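Local coordinates for coenzyme f420-dependent n5,n10-methylenetetrahydromethanopterin reductase (Methanopyrus kandleri, PDB 1EZW), which catalyses the reversible reduction of methylene-tetrahydromethanopterin to methyl-tetrahydromethanopterin with reduced coenzyme F420, a step of methanogenesis from carbon dioxide, at residues E148-K152 and Y153-G157; G179-M182 and L183-G187; I65-P68 and Y69-H72; A217-S220 and L221-D225; G98-A101 and T102-M106. All blocks are in the same frame, centred on the assembly; numbering follows the deposited sequence.

Interaction 1: residues E148-K152 and Y153-G157; sequences EYEGK and YVKTG
Y149 to G151 runs antiparallel to V154 to T156 in a tight hairpin-like turn, with K152 and Y153 at the bend. It lies in the long loop between helix 127-142 and strand 173-176 of the TIM barrel. In the backbone, G151 N donates to V154 O and T156 N to Y149 O, both at 2.8 Å. The second is nearly straight, with an N-H...O angle of 168°. Between these two bonds E150 and K155 form a single beta bridge as a non-hydrogen-bonded pair.

The charged contact sits on this pair. Both side chains have CG anti to the backbone N (E150 chi1 176°, K155 chi1 177°) and run alongside each other. At their ends E150 OE1 and K155 NZ form a salt bridge at 3.6 Å. K155 also has a long, weak ion pair with E120.

The apolar contact is small: Y149 CD2 meets V154 CG1 at 4.0 Å, the two side chains crossing at about a right angle. At the bend, E133 accepts from the backbone N of K152, Y153 and V154.

T156 OG1 accepts from Y149 N at 3.0 Å. It also donates to G157 O at 2.8 Å, in the plane of the G157 carbonyl and on a lone pair.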
loop_
_atom_site.group_PDB
_atom_site.type_symbol
_atom_site.label_atom_id
_atom_site.label_comp_id
_atom_site.label_asym_id
_atom_site.label_seq_id
_atom_site.Cartn_x
_atom_site.Cartn_y
_atom_site.Cartn_z
ATOM N N GLU A 148 -14.751 -30.039 8.218
ATOM C CA GLU A 148 -15.403 -31.292 7.856
ATOM C C GLU A 148 -16.851 -30.996 8.075
ATOM O O GLU A 148 -17.299 -30.820 9.212
ATOM C CB GLU A 148 -14.930 -32.438 8.751
ATOM C CG GLU A 148 -13.495 -32.861 8.441
ATOM C CD GLU A 148 -13.029 -34.046 9.288
ATOM O OE1 GLU A 148 -12.448 -34.999 8.722
ATOM O OE2 GLU A 148 -13.236 -34.010 10.515
ATOM N N TYR A 149 -17.575 -30.891 6.985
ATOM C CA TYR A 149 -18.976 -30.550 7.096
ATOM C C TYR A 149 -19.811 -31.153 5.994
ATOM O O TYR A 149 -19.505 -31.032 4.813
ATOM C CB TYR A 149 -19.141 -29.011 7.086
ATOM C CG TYR A 149 -20.546 -28.594 7.401
ATOM C CD1 TYR A 149 -21.012 -28.627 8.701
ATOM C CD2 TYR A 149 -21.435 -28.252 6.384
ATOM C CE1 TYR A 149 -22.347 -28.319 9.001
ATOM C CE2 TYR A 149 -22.772 -27.942 6.665
ATOM C CZ TYR A 149 -23.215 -27.977 7.975
ATOM O OH TYR A 149 -24.516 -27.646 8.283
ATOM N N GLU A 150 -20.899 -31.808 6.389
ATOM C CA GLU A 150 -21.778 -32.413 5.416
ATOM C C GLU A 150 -23.174 -31.851 5.617
ATOM O O GLU A 150 -23.882 -32.244 6.544
ATOM C CB GLU A 150 -21.788 -33.938 5.573
ATOM C CG GLU A 150 -22.781 -34.589 4.625
ATOM C CD GLU A 150 -22.596 -36.097 4.494
ATOM O OE1 GLU A 150 -23.441 -36.726 3.813
ATOM O OE2 GLU A 150 -21.608 -36.643 5.045
ATOM N N GLY A 151 -23.578 -30.929 4.756
ATOM C CA GLY A 151 -24.897 -30.345 4.912
ATOM C C GLY A 151 -25.685 -30.643 3.663
ATOM O O GLY A 151 -25.285 -31.510 2.875
ATOM N N LYS A 152 -26.791 -29.931 3.464
ATOM C CA LYS A 152 -27.631 -30.096 2.287
ATOM C C LYS A 152 -27.128 -29.285 1.109
ATOM O O LYS A 152 -27.346 -29.647 -0.035
ATOM C CB LYS A 152 -29.069 -29.592 2.540
ATOM C CG LYS A 152 -29.816 -30.167 3.745
ATOM C CD LYS A 152 -31.166 -29.396 3.959
ATOM C CE LYS A 152 -32.344 -29.831 3.022
ATOM N NZ LYS A 152 -32.259 -29.666 1.529
ATOM N N TYR A 153 -26.462 -28.157 1.376
ATOM C CA TYR A 153 -25.987 -27.281 0.296
ATOM C C TYR A 153 -24.477 -27.416 0.062
ATOM O O TYR A 153 -24.002 -27.200 -1.037
ATOM C CB TYR A 153 -26.402 -25.817 0.613
ATOM C CG TYR A 153 -25.317 -24.757 0.430
ATOM C CD1 TYR A 153 -25.179 -24.050 -0.773
ATOM C CD2 TYR A 153 -24.417 -24.494 1.461
ATOM C CE1 TYR A 153 -24.159 -23.100 -0.933
ATOM C CE2 TYR A 153 -23.387 -23.540 1.301
ATOM C CZ TYR A 153 -23.274 -22.860 0.115
ATOM O OH TYR A 153 -22.231 -21.943 -0.012
ATOM N N VAL A 154 -23.732 -27.799 1.086
ATOM C CA VAL A 154 -22.304 -27.988 0.890
ATOM C C VAL A 154 -21.872 -29.223 1.650
ATOM O O VAL A 154 -22.293 -29.451 2.791
ATOM C CB VAL A 154 -21.458 -26.737 1.376
ATOM C CG1 VAL A 154 -21.716 -26.425 2.856
ATOM C CG2 VAL A 154 -19.989 -27.024 1.153
ATOM N N LYS A 155 -21.057 -30.039 0.991
ATOM C CA LYS A 155 -20.477 -31.212 1.624
ATOM C C LYS A 155 -18.988 -31.146 1.297
ATOM O O LYS A 155 -18.598 -31.162 0.148
ATOM C CB LYS A 155 -21.087 -32.526 1.097
ATOM C CG LYS A 155 -20.395 -33.743 1.735
ATOM C CD LYS A 155 -20.992 -35.079 1.213
ATOM C CE LYS A 155 -20.209 -36.261 1.810
ATOM N NZ LYS A 155 -20.859 -37.570 1.523
ATOM N N THR A 156 -18.157 -31.055 2.321
ATOM C CA THR A 156 -16.716 -30.987 2.087
ATOM C C THR A 156 -16.083 -32.348 2.323
ATOM O O THR A 156 -16.751 -33.298 2.790
ATOM C CB THR A 156 -16.033 -30.040 3.083
ATOM O OG1 THR A 156 -16.051 -30.609 4.399
ATOM C CG2 THR A 156 -16.751 -28.689 3.133
ATOM N N GLY A 157 -14.811 -32.451 1.956
ATOM C CA GLY A 157 -14.020 -33.622 2.276
ATOM C C GLY A 157 -13.332 -33.189 3.571
ATOM O O GLY A 157 -13.888 -32.407 4.340
#

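Interaction 2: residues G179-M182 and L183-G187; sequences GPIM and LKTAG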
loop_
_atom_site.group_PDB
_atom_site.type_symbol
_atom_site.label_atom_id
_atom_site.label_comp_id
_atom_site.label_asym_id
_atom_site.label_seq_id
_atom_site.Cartn_x
_atom_site.Cartn_y
_atom_site.Cartn_z
ATOM N N GLY A 179 -37.000 -10.522 4.878
ATOM C CA GLY A 179 -38.224 -11.210 5.284
ATOM C C GLY A 179 -38.160 -11.840 6.661
ATOM O O GLY A 179 -37.118 -11.880 7.296
ATOM N N PRO A 180 -39.287 -12.382 7.143
ATOM C CA PRO A 180 -39.370 -13.018 8.460
ATOM C C PRO A 180 -38.438 -14.196 8.694
ATOM O O PRO A 180 -37.879 -14.323 9.776
ATOM C CB PRO A 180 -40.851 -13.423 8.541
ATOM C CG PRO A 180 -41.187 -13.697 7.058
ATOM C CD PRO A 180 -40.597 -12.416 6.470
ATOM N N ILE A 181 -38.257 -15.047 7.689
ATOM C CA ILE A 181 -37.392 -16.206 7.868
ATOM C C ILE A 181 -35.931 -15.773 8.034
ATOM O O ILE A 181 -35.227 -16.248 8.929
ATOM C CB ILE A 181 -37.489 -17.181 6.673
ATOM C CG1 ILE A 181 -38.936 -17.635 6.490
ATOM C CG2 ILE A 181 -36.586 -18.402 6.927
ATOM C CD1 ILE A 181 -39.148 -18.381 5.183
ATOM N N MET A 182 -35.466 -14.879 7.169
ATOM C CA MET A 182 -34.082 -14.429 7.297
ATOM C C MET A 182 -33.855 -13.626 8.565
ATOM O O MET A 182 -32.808 -13.733 9.204
ATOM C CB MET A 182 -33.690 -13.604 6.068
ATOM C CG MET A 182 -33.530 -14.448 4.840
ATOM S SD MET A 182 -32.151 -15.632 5.022
ATOM C CE MET A 182 -32.258 -16.385 3.530
ATOM N N LEU A 183 -34.826 -12.804 8.949
ATOM C CA LEU A 183 -34.680 -12.015 10.169
ATOM C C LEU A 183 -34.593 -12.908 11.384
ATOM O O LEU A 183 -33.790 -12.682 12.272
ATOM C CB LEU A 183 -35.856 -11.037 10.338
ATOM C CG LEU A 183 -35.896 -9.824 9.388
ATOM C CD1 LEU A 183 -37.287 -9.166 9.477
ATOM C CD2 LEU A 183 -34.801 -8.798 9.798
ATOM N N LYS A 184 -35.445 -13.931 11.435
ATOM C CA LYS A 184 -35.404 -14.830 12.578
ATOM C C LYS A 184 -34.072 -15.628 12.616
ATOM O O LYS A 184 -33.445 -15.795 13.665
ATOM C CB LYS A 184 -36.612 -15.771 12.488
ATOM C CG LYS A 184 -36.882 -16.503 13.751
ATOM C CD LYS A 184 -38.183 -17.324 13.599
ATOM C CE LYS A 184 -38.516 -18.028 14.907
ATOM N NZ LYS A 184 -37.335 -18.810 15.340
ATOM N N THR A 185 -33.638 -16.091 11.451
ATOM C CA THR A 185 -32.377 -16.838 11.371
ATOM C C THR A 185 -31.198 -15.966 11.833
ATOM O O THR A 185 -30.296 -16.423 12.528
ATOM C CB THR A 185 -32.133 -17.300 9.914
ATOM O OG1 THR A 185 -33.242 -18.127 9.508
ATOM C CG2 THR A 185 -30.803 -18.111 9.793
ATOM N N ALA A 186 -31.211 -14.702 11.428
ATOM C CA ALA A 186 -30.136 -13.794 11.805
ATOM C C ALA A 186 -30.136 -13.587 13.328
ATOM O O ALA A 186 -29.098 -13.560 13.956
ATOM C CB ALA A 186 -30.306 -12.453 11.042
ATOM N N GLY A 187 -31.321 -13.484 13.946
ATOM C CA GLY A 187 -31.324 -13.307 15.394
ATOM C C GLY A 187 -30.787 -14.545 16.082
ATOM O O GLY A 187 -30.199 -14.498 17.168
#
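The carbonyl group of I181 has T185 on both faces of its plane. T185 N donates to I181 O from one face at 3.0 Å, and T185 OG1 donates from the opposite face at 2.8 Å. The hydroxyl lies 35° out of the carbonyl plane and the backbone N 24° out of it. This is the first part of helix 180-189, the helix of the beta-alpha-beta unit between strands 173-176 and 192-196 of the TIM barrel.

T185 OG1 can reach back because it stands beside its own backbone N, anti to the carbonyl carbon (chi1 -59°). T185 is buried, and the bond to I181 O satisfies its hydroxyl within the helix. A valine in place of T185 would probably leave I181 O with its backbone bond alone on this helix turn and put a methyl group against the carbonyl where the hydroxyl now donates.

Regular helix bonds run alongside. K184 N donates to P180 O at 3.0 Å, and A186 N donates to M182 O at 2.9 Å. The side chains spread outward from there. M182 bends at chi2 and packs against helix 127-142, touching A128 and I131. L183 packs on helix 200-216 at A206 and I210. K184 stretches to a salt bridge with E216.

G179 is the N-cap residue. Its carbonyl O takes L183 N at 3.0 Å, and the L183 side chain folds over the same oxygen, with L183 CG 3.2 Å from G179 O.

Interaction 3: residues I65-P68 and Y69-H72; sequences ITNP and YTRH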
loop_
_atom_site.group_PDB
_atom_site.type_symbol
_atom_site.label_atom_id
_atom_site.label_comp_id
_atom_site.label_asym_id
_atom_site.label_seq_id
_atom_site.Cartn_x
_atom_site.Cartn_y
_atom_site.Cartn_z
ATOM N N ILE A 65 -23.073 -7.107 0.745
ATOM C CA ILE A 65 -22.942 -8.444 1.317
ATOM C C ILE A 65 -22.576 -9.466 0.264
ATOM O O ILE A 65 -22.831 -9.261 -0.910
ATOM C CB ILE A 65 -24.270 -8.917 1.899
ATOM C CG1 ILE A 65 -25.354 -8.711 0.859
ATOM C CG2 ILE A 65 -24.609 -8.139 3.162
ATOM C CD1 ILE A 65 -26.756 -9.263 1.308
ATOM N N THR A 66 -21.964 -10.561 0.695
ATOM C CA THR A 66 -21.626 -11.563 -0.290
ATOM C C THR A 66 -22.672 -12.659 -0.198
ATOM O O THR A 66 -23.719 -12.421 0.375
ATOM C CB THR A 66 -20.171 -12.046 -0.135
ATOM O OG1 THR A 66 -19.897 -12.975 -1.206
ATOM C CG2 THR A 66 -19.902 -12.688 1.229
ATOM N N ASN A 67 -22.434 -13.822 -0.783
ATOM C CA ASN A 67 -23.490 -14.859 -0.776
ATOM C C ASN A 67 -22.888 -16.249 -0.813
ATOM O O ASN A 67 -21.697 -16.424 -1.059
ATOM C CB ASN A 67 -24.423 -14.652 -2.003
ATOM C CG ASN A 67 -23.668 -14.735 -3.326
ATOM O OD1 ASN A 67 -23.249 -13.706 -3.903
ATOM N ND2 ASN A 67 -23.451 -15.948 -3.799
ATOM N N PRO A 68 -23.699 -17.276 -0.573
ATOM C CA PRO A 68 -23.197 -18.675 -0.582
ATOM C C PRO A 68 -22.964 -19.324 -1.929
ATOM O O PRO A 68 -22.375 -20.407 -1.983
ATOM C CB PRO A 68 -24.340 -19.459 0.102
ATOM C CG PRO A 68 -25.172 -18.375 0.808
ATOM C CD PRO A 68 -25.115 -17.217 -0.143
ATOM N N TYR A 69 -23.414 -18.675 -2.997
ATOM C CA TYR A 69 -23.468 -19.310 -4.307
ATOM C C TYR A 69 -22.420 -19.075 -5.354
ATOM O O TYR A 69 -22.038 -19.999 -6.064
ATOM C CB TYR A 69 -24.819 -18.971 -4.962
ATOM C CG TYR A 69 -25.999 -19.220 -4.029
ATOM C CD1 TYR A 69 -26.683 -18.143 -3.452
ATOM C CD2 TYR A 69 -26.346 -20.523 -3.634
ATOM C CE1 TYR A 69 -27.679 -18.343 -2.508
ATOM C CE2 TYR A 69 -27.371 -20.736 -2.655
ATOM C CZ TYR A 69 -28.021 -19.627 -2.106
ATOM O OH TYR A 69 -29.036 -19.781 -1.146
ATOM N N THR A 70 -21.986 -17.828 -5.499
ATOM C CA THR A 70 -21.062 -17.540 -6.586
ATOM C C THR A 70 -19.625 -17.964 -6.318
ATOM O O THR A 70 -18.795 -17.879 -7.225
ATOM C CB THR A 70 -21.086 -16.058 -6.935
ATOM O OG1 THR A 70 -20.595 -15.338 -5.794
ATOM C CG2 THR A 70 -22.559 -15.581 -7.319
ATOM N N ARG A 71 -19.318 -18.374 -5.083
ATOM C CA ARG A 71 -17.966 -18.863 -4.745
ATOM C C ARG A 71 -18.186 -19.973 -3.740
ATOM O O ARG A 71 -19.113 -19.912 -2.936
ATOM C CB ARG A 71 -17.141 -17.789 -4.015
ATOM C CG ARG A 71 -16.921 -16.523 -4.830
ATOM C CD ARG A 71 -16.092 -15.563 -3.936
ATOM N NE ARG A 71 -15.897 -14.241 -4.546
ATOM C CZ ARG A 71 -16.858 -13.322 -4.625
ATOM N NH1 ARG A 71 -16.630 -12.138 -5.191
ATOM N NH2 ARG A 71 -18.060 -13.597 -4.136
ATOM N N HIS A 72 -17.316 -20.981 -3.745
ATOM C CA HIS A 72 -17.420 -22.051 -2.770
ATOM C C HIS A 72 -17.228 -21.435 -1.382
ATOM O O HIS A 72 -16.428 -20.516 -1.203
ATOM C CB HIS A 72 -16.307 -23.069 -3.049
ATOM C CG HIS A 72 -16.458 -24.366 -2.312
ATOM N ND1 HIS A 72 -16.211 -24.491 -0.965
ATOM C CD2 HIS A 72 -16.848 -25.594 -2.746
ATOM C CE1 HIS A 72 -16.447 -25.747 -0.591
ATOM N NE2 HIS A 72 -16.831 -26.436 -1.659
HETATM O O HOH W 1 -19.794 -15.758 -3.105
HETATM O O HOH W 2 -19.523 -18.418 -0.594
#
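One water joins T70, R71 and N67 at the heart of this loop. It donates to N67 O at 2.9 Å, accepts from R71 NH2 at 3.0 Å and hydrogen-bonds T70 OG1 at 2.8 Å. Its bond to T66 OG1 is weak. The water lies at the edge of the R71 guanidinium, in its plane. A second water donates to N67 O at 3.0 Å and to R71 O at 2.8 Å, so two waters grip the N67 carbonyl and tie it to the far side of the turn.

P68 and Y69 provide the apolar half, their side chains running alongside each other. P68 CB sits over the centre of the Y69 ring in a CH-pi contact, 4.2 Å from the centroid and 4° off the normal. P68 CD also meets Y69 CE1 at 3.7 Å. With CG beside the backbone N (chi1 -49°), the Y69 ring turns back toward the proline. An alanine in place of Y69 would probably leave P68 CB and CD without the ring they lie against and open a gap beside the proline.

The loop follows strand 60-63 of the TIM barrel and leads into helix 73-86, which H72 caps. T70 and R71 also pack on I75 of the second subunit. D38 OD2 bonds both T66 OG1 and R71 NH2. The buried arginine thus has a carboxylate partner, which would help to balance its charge, while the two waters link N67 O to T70 OG1, R71 NH2 and R71 O.

Interaction 4: residues A217-S220 and L221-D225; sequences AGRS and LDEID
R219 slants across E223. R219 CB lies 3.6 Å from E223 OE1, and CG stays close to the same oxygen. The chain then bends at chi3 (76°), which brings NE to the carboxylate. R219 NE donates to E223 OE1 at 3.3 Å, a weak bond within a salt bridge. The two flat groups are turned 70° against each other. R219 NH1 donates to a water at 3.1 Å that in turn donates to E223 OE1. NH1 also bonds A190 O. At the far end I224 CD1 lies over a face of the guanidinium, 3.8 Å from R219 NH2, while NH2 makes a weak bond to G187 O.

All this follows helix 200-216, which ends in a Schellman motif with G218 as the C-prime residue. A short 3-10 turn, 221-223, then leads to strand 225-229 of the TIM barrel.

S220 opens that turn. S220 N donates to E223 OE2 at 3.0 Å, from above the carboxylate plane, and E223 N returns a bond to S220 O at 3.1 Å. S220 OG accepts from D222 N and donates to D222 OD2, but S220 is modelled in two conformers, so these hydroxyl bonds are less certain.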
loop_
_atom_site.group_PDB
_atom_site.type_symbol
_atom_site.label_atom_id
_atom_site.label_comp_id
_atom_site.label_asym_id
_atom_site.label_seq_id
_atom_site.Cartn_x
_atom_site.Cartn_y
_atom_site.Cartn_z
ATOM N N ALA A 217 -32.381 -18.868 20.641
ATOM C CA ALA A 217 -30.994 -19.284 20.756
ATOM C C ALA A 217 -30.456 -18.912 22.137
ATOM O O ALA A 217 -29.267 -19.025 22.393
ATOM C CB ALA A 217 -30.139 -18.601 19.634
ATOM N N GLY A 218 -31.338 -18.467 23.034
ATOM C CA GLY A 218 -30.896 -18.096 24.367
ATOM C C GLY A 218 -30.092 -16.806 24.386
ATOM O O GLY A 218 -29.295 -16.571 25.306
ATOM N N ARG A 219 -30.312 -15.957 23.387
ATOM C CA ARG A 219 -29.576 -14.707 23.284
ATOM C C ARG A 219 -30.460 -13.515 23.583
ATOM O O ARG A 219 -31.673 -13.564 23.409
ATOM C CB ARG A 219 -29.022 -14.535 21.858
ATOM C CG ARG A 219 -28.192 -15.712 21.373
ATOM C CD ARG A 219 -27.873 -15.577 19.884
ATOM N NE ARG A 219 -26.814 -14.590 19.683
ATOM C CZ ARG A 219 -26.587 -13.981 18.523
ATOM N NH1 ARG A 219 -25.586 -13.092 18.436
ATOM N NH2 ARG A 219 -27.379 -14.204 17.483
ATOM N N SER A 220 -29.832 -12.439 24.023
ATOM C CA SER A 220 -30.534 -11.209 24.294
ATOM C C SER A 220 -30.446 -10.398 23.011
ATOM O O SER A 220 -29.501 -10.556 22.239
ATOM C CB SER A 220 -29.847 -10.454 25.430
ATOM O OG SER A 220 -30.264 -9.098 25.469
ATOM N N LEU A 221 -31.449 -9.573 22.760
ATOM C CA LEU A 221 -31.429 -8.719 21.584
ATOM C C LEU A 221 -30.208 -7.790 21.612
ATOM O O LEU A 221 -29.728 -7.385 20.561
ATOM C CB LEU A 221 -32.728 -7.894 21.509
ATOM C CG LEU A 221 -33.000 -6.961 20.324
ATOM C CD1 LEU A 221 -32.941 -7.730 19.003
ATOM C CD2 LEU A 221 -34.378 -6.335 20.468
ATOM N N ASP A 222 -29.683 -7.473 22.794
ATOM C CA ASP A 222 -28.530 -6.571 22.840
ATOM C C ASP A 222 -27.213 -7.168 22.354
ATOM O O ASP A 222 -26.217 -6.461 22.251
ATOM C CB ASP A 222 -28.349 -5.970 24.236
ATOM C CG ASP A 222 -28.165 -7.017 25.300
ATOM O OD1 ASP A 222 -27.257 -7.864 25.148
ATOM O OD2 ASP A 222 -28.923 -6.991 26.301
ATOM N N GLU A 223 -27.208 -8.462 22.056
ATOM C CA GLU A 223 -26.032 -9.143 21.529
ATOM C C GLU A 223 -25.975 -8.955 20.018
ATOM O O GLU A 223 -24.998 -9.335 19.369
ATOM C CB GLU A 223 -26.135 -10.647 21.767
ATOM C CG GLU A 223 -26.031 -11.071 23.206
ATOM C CD GLU A 223 -26.212 -12.571 23.365
ATOM O OE1 GLU A 223 -25.645 -13.343 22.551
ATOM O OE2 GLU A 223 -26.915 -12.975 24.314
ATOM N N ILE A 224 -27.043 -8.403 19.457
ATOM C CA ILE A 224 -27.138 -8.254 18.024
ATOM C C ILE A 224 -27.076 -6.811 17.554
ATOM O O ILE A 224 -27.790 -5.941 18.044
ATOM C CB ILE A 224 -28.435 -8.930 17.535
ATOM C CG1 ILE A 224 -28.408 -10.398 18.011
ATOM C CG2 ILE A 224 -28.555 -8.847 16.004
ATOM C CD1 ILE A 224 -29.662 -11.137 17.800
ATOM N N ASP A 225 -26.153 -6.557 16.631
ATOM C CA ASP A 225 -26.001 -5.221 16.066
ATOM C C ASP A 225 -27.007 -5.099 14.924
ATOM O O ASP A 225 -26.840 -5.717 13.860
ATOM C CB ASP A 225 -24.541 -5.047 15.573
ATOM C CG ASP A 225 -24.228 -3.617 15.121
ATOM O OD1 ASP A 225 -24.915 -2.683 15.574
ATOM O OD2 ASP A 225 -23.267 -3.421 14.345
HETATM O O HOH W 3 -23.733 -13.002 20.871
#

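Interaction 5: residues G98-A101 and T102-M106; sequences GDKA and TFDKM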
loop_
_atom_site.group_PDB
_atom_site.type_symbol
_atom_site.label_atom_id
_atom_site.label_comp_id
_atom_site.label_asym_id
_atom_site.label_seq_id
_atom_site.Cartn_x
_atom_site.Cartn_y
_atom_site.Cartn_z
ATOM N N GLY A 98 -27.908 -13.595 -2.015
ATOM C CA GLY A 98 -27.774 -13.236 -3.416
ATOM C C GLY A 98 -28.823 -12.147 -3.667
ATOM O O GLY A 98 -29.498 -11.722 -2.733
ATOM N N ASP A 99 -28.967 -11.674 -4.902
ATOM C CA ASP A 99 -29.962 -10.652 -5.203
ATOM C C ASP A 99 -30.465 -10.928 -6.595
ATOM O O ASP A 99 -29.721 -11.370 -7.463
ATOM C CB ASP A 99 -29.389 -9.219 -5.060
ATOM C CG ASP A 99 -28.232 -8.943 -6.005
ATOM O OD1 ASP A 99 -28.443 -8.233 -7.007
ATOM O OD2 ASP A 99 -27.117 -9.471 -5.751
ATOM N N LYS A 100 -31.762 -10.707 -6.795
ATOM C CA LYS A 100 -32.378 -10.984 -8.066
ATOM C C LYS A 100 -31.769 -10.315 -9.299
ATOM O O LYS A 100 -31.462 -11.002 -10.289
ATOM C CB LYS A 100 -33.886 -10.634 -8.010
ATOM C CG LYS A 100 -34.589 -10.934 -9.316
ATOM C CD LYS A 100 -36.068 -10.490 -9.295
ATOM C CE LYS A 100 -36.708 -10.632 -10.667
ATOM N NZ LYS A 100 -36.546 -11.995 -11.287
ATOM N N ALA A 101 -31.576 -9.001 -9.247
ATOM C CA ALA A 101 -31.078 -8.291 -10.422
ATOM C C ALA A 101 -29.738 -8.848 -10.857
ATOM O O ALA A 101 -29.511 -9.097 -12.047
ATOM C CB ALA A 101 -30.976 -6.781 -10.133
ATOM N N THR A 102 -28.864 -9.076 -9.883
ATOM C CA THR A 102 -27.533 -9.590 -10.222
ATOM C C THR A 102 -27.544 -11.061 -10.626
ATOM O O THR A 102 -26.907 -11.430 -11.621
ATOM C CB THR A 102 -26.538 -9.364 -9.054
ATOM O OG1 THR A 102 -26.588 -7.982 -8.668
ATOM C CG2 THR A 102 -25.090 -9.681 -9.518
ATOM N N PHE A 103 -28.260 -11.907 -9.884
ATOM C CA PHE A 103 -28.321 -13.321 -10.252
ATOM C C PHE A 103 -28.960 -13.524 -11.625
ATOM O O PHE A 103 -28.478 -14.336 -12.418
ATOM C CB PHE A 103 -29.021 -14.129 -9.155
ATOM C CG PHE A 103 -28.097 -14.565 -8.048
ATOM C CD1 PHE A 103 -27.015 -13.761 -7.641
ATOM C CD2 PHE A 103 -28.315 -15.766 -7.387
ATOM C CE1 PHE A 103 -26.182 -14.156 -6.593
ATOM C CE2 PHE A 103 -27.483 -16.174 -6.342
ATOM C CZ PHE A 103 -26.414 -15.368 -5.940
ATOM N N ASP A 104 -30.002 -12.749 -11.961
ATOM C CA ASP A 104 -30.568 -12.915 -13.305
ATOM C C ASP A 104 -29.502 -12.638 -14.383
ATOM O O ASP A 104 -29.387 -13.380 -15.386
ATOM C CB ASP A 104 -31.777 -11.977 -13.521
ATOM C CG ASP A 104 -33.016 -12.425 -12.745
ATOM O OD1 ASP A 104 -33.079 -13.592 -12.324
ATOM O OD2 ASP A 104 -33.948 -11.597 -12.579
ATOM N N LYS A 105 -28.712 -11.586 -14.166
ATOM C CA LYS A 105 -27.678 -11.233 -15.127
ATOM C C LYS A 105 -26.659 -12.363 -15.219
ATOM O O LYS A 105 -26.208 -12.677 -16.300
ATOM C CB LYS A 105 -26.945 -9.942 -14.720
ATOM C CG LYS A 105 -27.768 -8.649 -14.878
ATOM C CD LYS A 105 -26.984 -7.510 -14.226
ATOM C CE LYS A 105 -27.736 -6.184 -14.192
ATOM N NZ LYS A 105 -26.929 -5.244 -13.328
ATOM N N MET A 106 -26.301 -12.959 -14.084
ATOM C CA MET A 106 -25.300 -14.030 -14.083
ATOM C C MET A 106 -25.800 -15.328 -14.688
ATOM O O MET A 106 -24.991 -16.131 -15.143
ATOM C CB MET A 106 -24.828 -14.320 -12.661
ATOM C CG MET A 106 -24.169 -13.130 -11.997
ATOM S SD MET A 106 -23.515 -13.518 -10.371
ATOM C CE MET A 106 -21.923 -14.336 -10.874
HETATM O O HOH W 4 -35.319 -14.606 -10.529
#
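D99 and T102 cross obliquely at the start of helix 100-106, and the carboxylate of D99 caps the helix. D99 OD1 takes two donors from T102. The hydroxyl T102 OG1 donates on the syn lone pair at 2.5 Å. The backbone T102 N donates at 3.0 Å from above the carboxylate plane, 49° out of it. D99 CG stands between its backbone N and carbonyl carbon (chi1 61°), which turns the carboxylate to the first turn of the helix. This is an N-cap, with the threonine hydroxyl as a second grip. The partial positive charge of the helix start would probably stabilise the carboxylate.

K100 slants over D104, one turn on. The K100 chain is extended until it bends at chi4, bringing NZ to D104 OD2 at 2.9 Å in a salt bridge whose hydrogen bond uses the syn lone pair of OD2. A water accepts from K100 NZ and donates to D104 OD1, so both carboxylate oxygens are engaged.

The F103 ring turns one face to the G98-D99 backbone. D99 N lies 3.9 Å above the ring plane, offset toward the rim, and G98 CA meets F103 CZ at 3.6 Å. A CB on G98 would collide with that ring, and the backbone angles of G98 by themselves call for glycine.

The helix follows strand 93-95 of the barrel. F103 packs against the loop 65-72 between strand 60-63 and helix 73-86. Near the end of helix 100-106, K105 makes a salt bridge to D160 of the second subunit, and M106 packs on H72 of that subunit.

How the interactions relate
Along the chain the order is interaction 3, 5, 1, 2, 4, each closing before the next opens. Interactions 3 and 5 follow strands 60-63 and 93-95 of the TIM barrel; their centres lie about 12 Å apart, and Y69 packs against F103. Interaction 1, in the loop before strand 173-176, joins interaction 3 through a probable hydrogen bond from Y153 OH, in the modelled conformer, to P68 O. These three also touch the second subunit, so this part of the chain helps to form the oligomer. Interactions 2 and 4 touch where R219 and I224 meet G187, linking helix 180-189 to the loop before strand 225-229. Interactions 4 and 5 lie on opposite sides of the chain's centre.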